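Local coordinates for Lmo0488 protein (PDB 5TED) that binds shikimate through this effector-binding domain and, as a LysR-type transcriptional regulator, activates protocatechuate biosynthesis genes in response, at residues K27-S30 with H31-I34; K194-K197 with D198-L201. All coordinates share one frame; numbering follows the deposited sequence.

Interaction 1: residues K27-S30 with H31-I34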
loop_
_atom_site.group_PDB
_atom_site.type_symbol
_atom_site.label_atom_id
_atom_site.label_comp_id
_atom_site.label_asym_id
_atom_site.label_seq_id
_atom_site.Cartn_x
_atom_site.Cartn_y
_atom_site.Cartn_z
ATOM N N LYS A 27 2.472 -0.956 26.101
ATOM C CA LYS A 27 1.788 -1.174 27.369
ATOM C C LYS A 27 2.734 -1.004 28.543
ATOM O O LYS A 27 2.298 -0.630 29.639
ATOM C CB LYS A 27 1.222 -2.593 27.439
ATOM C CG LYS A 27 0.168 -2.919 26.442
ATOM C CD LYS A 27 0.049 -4.420 26.254
ATOM C CE LYS A 27 -0.570 -5.106 27.444
ATOM N NZ LYS A 27 -0.710 -6.563 27.152
ATOM N N VAL A 28 4.027 -1.248 28.328
ATOM C CA VAL A 28 5.019 -1.140 29.399
ATOM C C VAL A 28 5.236 0.316 29.783
ATOM O O VAL A 28 5.424 1.184 28.919
ATOM C CB VAL A 28 6.341 -1.804 28.982
ATOM C CG1 VAL A 28 7.318 -1.807 30.134
ATOM C CG2 VAL A 28 6.096 -3.219 28.490
ATOM N N GLU A 29 5.243 0.586 31.094
ATOM C CA GLU A 29 5.346 1.962 31.570
ATOM C C GLU A 29 6.598 2.652 31.036
ATOM O O GLU A 29 6.542 3.816 30.628
ATOM C CB GLU A 29 5.344 1.988 33.102
ATOM C CG GLU A 29 5.490 3.380 33.696
ATOM C CD GLU A 29 4.281 4.250 33.409
ATOM O OE1 GLU A 29 3.171 3.688 33.268
ATOM O OE2 GLU A 29 4.436 5.488 33.307
ATOM N N SER A 30 7.740 1.955 31.039
ATOM C CA SER A 30 9.011 2.540 30.603
ATOM C C SER A 30 9.093 2.744 29.091
ATOM O O SER A 30 10.119 3.235 28.604
ATOM C CB SER A 30 10.181 1.674 31.076
ATOM O OG SER A 30 10.233 0.438 30.391
ATOM N N HIS A 31 8.068 2.348 28.342
ATOM C CA HIS A 31 8.010 2.566 26.905
ATOM C C HIS A 31 6.994 3.622 26.478
ATOM O O HIS A 31 6.943 3.965 25.291
ATOM C CB HIS A 31 7.676 1.246 26.206
ATOM C CG HIS A 31 8.668 0.156 26.462
ATOM N ND1 HIS A 31 8.369 -1.179 26.283
ATOM C CD2 HIS A 31 9.963 0.202 26.859
ATOM C CE1 HIS A 31 9.434 -1.908 26.567
ATOM N NE2 HIS A 31 10.414 -1.094 26.922
ATOM N N LYS A 32 6.188 4.146 27.406
ATOM C CA LYS A 32 5.116 5.068 27.035
ATOM C C LYS A 32 5.641 6.301 26.304
ATOM O O LYS A 32 4.937 6.862 25.461
ATOM C CB LYS A 32 4.345 5.511 28.273
ATOM C CG LYS A 32 3.737 4.383 29.069
ATOM C CD LYS A 32 2.406 3.980 28.515
ATOM C CE LYS A 32 1.817 2.842 29.334
ATOM N NZ LYS A 32 0.666 2.262 28.636
ATOM N N ASP A 33 6.831 6.776 26.654
ATOM C CA ASP A 33 7.341 8.024 26.102
ATOM C C ASP A 33 8.114 7.838 24.801
ATOM O O ASP A 33 8.566 8.829 24.225
ATOM C CB ASP A 33 8.239 8.725 27.121
ATOM C CG ASP A 33 7.481 9.165 28.353
ATOM O OD1 ASP A 33 6.238 9.261 28.284
ATOM O OD2 ASP A 33 8.141 9.424 29.382
ATOM N N ILE A 34 8.328 6.600 24.355
ATOM C CA ILE A 34 9.015 6.388 23.085
ATOM C C ILE A 34 8.091 6.800 21.942
ATOM O O ILE A 34 6.871 6.603 22.010
ATOM C CB ILE A 34 9.427 4.916 22.968
ATOM C CG1 ILE A 34 10.417 4.561 24.080
ATOM C CG2 ILE A 34 9.966 4.603 21.540
ATOM C CD1 ILE A 34 10.759 3.109 24.132
#
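H31 N donates to V28 O at 2.9 Å and K32 N to E29 O at 3.3 Å, so two i-to-i+3 backbone bonds follow each other round the loop. K32 folds back over the same turn: its chain bends at chi2 (-85°) and lays CG against E29 O at 3.3 Å. Its NZ hydrogen-bonds chiefly to T26 O, and K27 O adds a weak bond to K32 NZ at 3.5 Å, so the ammonium is held by the carbonyls of two consecutive residues. V28 and H31 point the same way, side by side. V28 CG1 sits over one face of the H31 imidazole, a CH-pi contact of 4.2 Å to the ring centroid, offset toward the rim, while V28 CB approaches H31 ND1 to 3.4 Å. Bonding of ND1 to F25 O and stacking on the F25 ring should restrict the rotation of the imidazole. Beyond it, I34 N bonds back to H31 O at 3.1 Å. These successive bonds, ending in a type I beta turn from H31 to I34, form the tightly wound connection from helix 17-26 to strand 35-41 in a beta-alpha-beta unit of the periplasmic-binding-protein-like LysR effector domain.

Interaction 2: residues K194-K197 with D198-L201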
loop_
_atom_site.group_PDB
_atom_site.type_symbol
_atom_site.label_atom_id
_atom_site.label_comp_id
_atom_site.label_asym_id
_atom_site.label_seq_id
_atom_site.Cartn_x
_atom_site.Cartn_y
_atom_site.Cartn_z
ATOM N N LYS A 194 16.903 -0.508 20.818
ATOM C CA LYS A 194 17.311 -1.791 21.370
ATOM C C LYS A 194 16.179 -2.436 22.158
ATOM O O LYS A 194 15.911 -3.631 22.013
ATOM C CB LYS A 194 18.558 -1.596 22.234
ATOM C CG LYS A 194 18.939 -2.794 23.086
ATOM C CD LYS A 194 19.418 -3.966 22.246
ATOM C CE LYS A 194 19.925 -5.106 23.124
ATOM N NZ LYS A 194 20.110 -6.363 22.341
ATOM N N ALA A 195 15.481 -1.656 22.978
ATOM C CA ALA A 195 14.371 -2.218 23.729
ATOM C C ALA A 195 13.324 -2.778 22.782
ATOM O O ALA A 195 12.810 -3.879 22.999
ATOM C CB ALA A 195 13.760 -1.167 24.658
ATOM N N PHE A 196 13.028 -2.053 21.698
ATOM C CA PHE A 196 12.034 -2.549 20.759
ATOM C C PHE A 196 12.524 -3.772 19.990
ATOM O O PHE A 196 11.752 -4.710 19.759
ATOM C CB PHE A 196 11.622 -1.459 19.780
ATOM C CG PHE A 196 10.538 -1.902 18.846
ATOM C CD1 PHE A 196 9.228 -1.995 19.296
ATOM C CD2 PHE A 196 10.831 -2.248 17.530
ATOM C CE1 PHE A 196 8.211 -2.414 18.455
ATOM C CE2 PHE A 196 9.821 -2.663 16.670
ATOM C CZ PHE A 196 8.510 -2.758 17.138
ATOM N N LYS A 197 13.784 -3.763 19.548
ATOM C CA LYS A 197 14.329 -4.926 18.853
ATOM C C LYS A 197 14.214 -6.177 19.715
ATOM O O LYS A 197 13.692 -7.204 19.266
ATOM C CB LYS A 197 15.785 -4.677 18.462
ATOM C CG LYS A 197 16.452 -5.845 17.724
ATOM C CD LYS A 197 17.956 -5.578 17.534
ATOM C CE LYS A 197 18.635 -6.709 16.776
ATOM N NZ LYS A 197 20.073 -6.378 16.551
ATOM N N ASP A 198 14.708 -6.111 20.956
ATOM C CA ASP A 198 14.644 -7.275 21.836
ATOM C C ASP A 198 13.202 -7.704 22.090
ATOM O O ASP A 198 12.882 -8.903 22.064
ATOM C CB ASP A 198 15.337 -6.974 23.166
ATOM C CG ASP A 198 16.842 -6.795 23.024
ATOM O OD1 ASP A 198 17.401 -7.148 21.963
ATOM O OD2 ASP A 198 17.469 -6.322 23.997
ATOM N N PHE A 199 12.320 -6.741 22.349
ATOM C CA PHE A 199 10.916 -7.068 22.556
ATOM C C PHE A 199 10.333 -7.792 21.352
ATOM O O PHE A 199 9.655 -8.824 21.495
ATOM C CB PHE A 199 10.109 -5.805 22.848
ATOM C CG PHE A 199 8.645 -5.995 22.635
ATOM C CD1 PHE A 199 7.853 -6.505 23.637
ATOM C CD2 PHE A 199 8.066 -5.655 21.427
ATOM C CE1 PHE A 199 6.498 -6.703 23.430
ATOM C CE2 PHE A 199 6.719 -5.838 21.215
ATOM C CZ PHE A 199 5.933 -6.360 22.218
ATOM N N ALA A 200 10.568 -7.250 20.153
ATOM C CA ALA A 200 9.949 -7.806 18.954
ATOM C C ALA A 200 10.456 -9.207 18.653
ATOM O O ALA A 200 9.673 -10.080 18.271
ATOM C CB ALA A 200 10.208 -6.890 17.763
ATOM N N LEU A 201 11.758 -9.449 18.817
ATOM C CA LEU A 201 12.274 -10.793 18.554
ATOM C C LEU A 201 11.701 -11.815 19.534
ATOM O O LEU A 201 11.347 -12.944 19.144
ATOM C CB LEU A 201 13.802 -10.774 18.616
ATOM C CG LEU A 201 14.437 -10.065 17.410
ATOM C CD1 LEU A 201 15.949 -9.991 17.533
ATOM C CD2 LEU A 201 14.041 -10.773 16.119
#
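Four successive i-to-i+4 bonds, from D198 N, F199 N, A200 N and L201 N to the carbonyls of K194, A195, F196 and K197, keep this part of helix 191-208 regular, the shortest being A200 N to F196 O at 2.8 Å. On the outer side, K194 NZ and D198 OD1, one turn apart, form a salt bridge at 2.8 Å, the N-H directed at the syn lone pair of OD1. K194 CG lies anti to the backbone N (chi1 169°), and a bend at chi2 (68°) swings the rest of the chain down the helix, so that the two side chains meet at a slant. K197 is extended instead, each torsion from chi1 to chi4 near 180°, and K197 CG runs beside L201 CD1 at 4.2 Å. Its ammonium reaches past the helix to a salt bridge with E70 and a hydrogen bond with S183, which tie the helix to strands 69-84 and 177-184 of the mixed sheet. The helix lies against this sheet in one subdomain of the periplasmic-binding-protein-like fold of LysR effector domains. On the inward side, F196 CD1 meets F199 CD2 at 4.4 Å, and F196 CE2 comes as near to A200 CB. The edge of the F199 ring faces F196 O, with F199 CD2 4.2 Å from that oxygen. F196 turns edge-to-face against the rings of F25 and F36, whereas F199 and A200 both rest on L21 of helix 17-26.

From the N terminus, the chain forms strand 4-10 and helix 17-26 before interaction 1 winds up the short loop leading into strand 35-41. Interaction 2 lies far later, within helix 191-208, the last helix of the chain, and closes no loop. Both are local, and they neither nest nor cross: residues 27-34 are complete long before 194-201 begin. In space their centres are only about 13 Å apart and they touch directly, H31 NE2 packing 4.0 Å from A195 CB. F25, in the last turn of helix 17-26, meets H31, F196 and F199, so one aromatic ring joins the early helix-to-strand loop to the C-terminal helix.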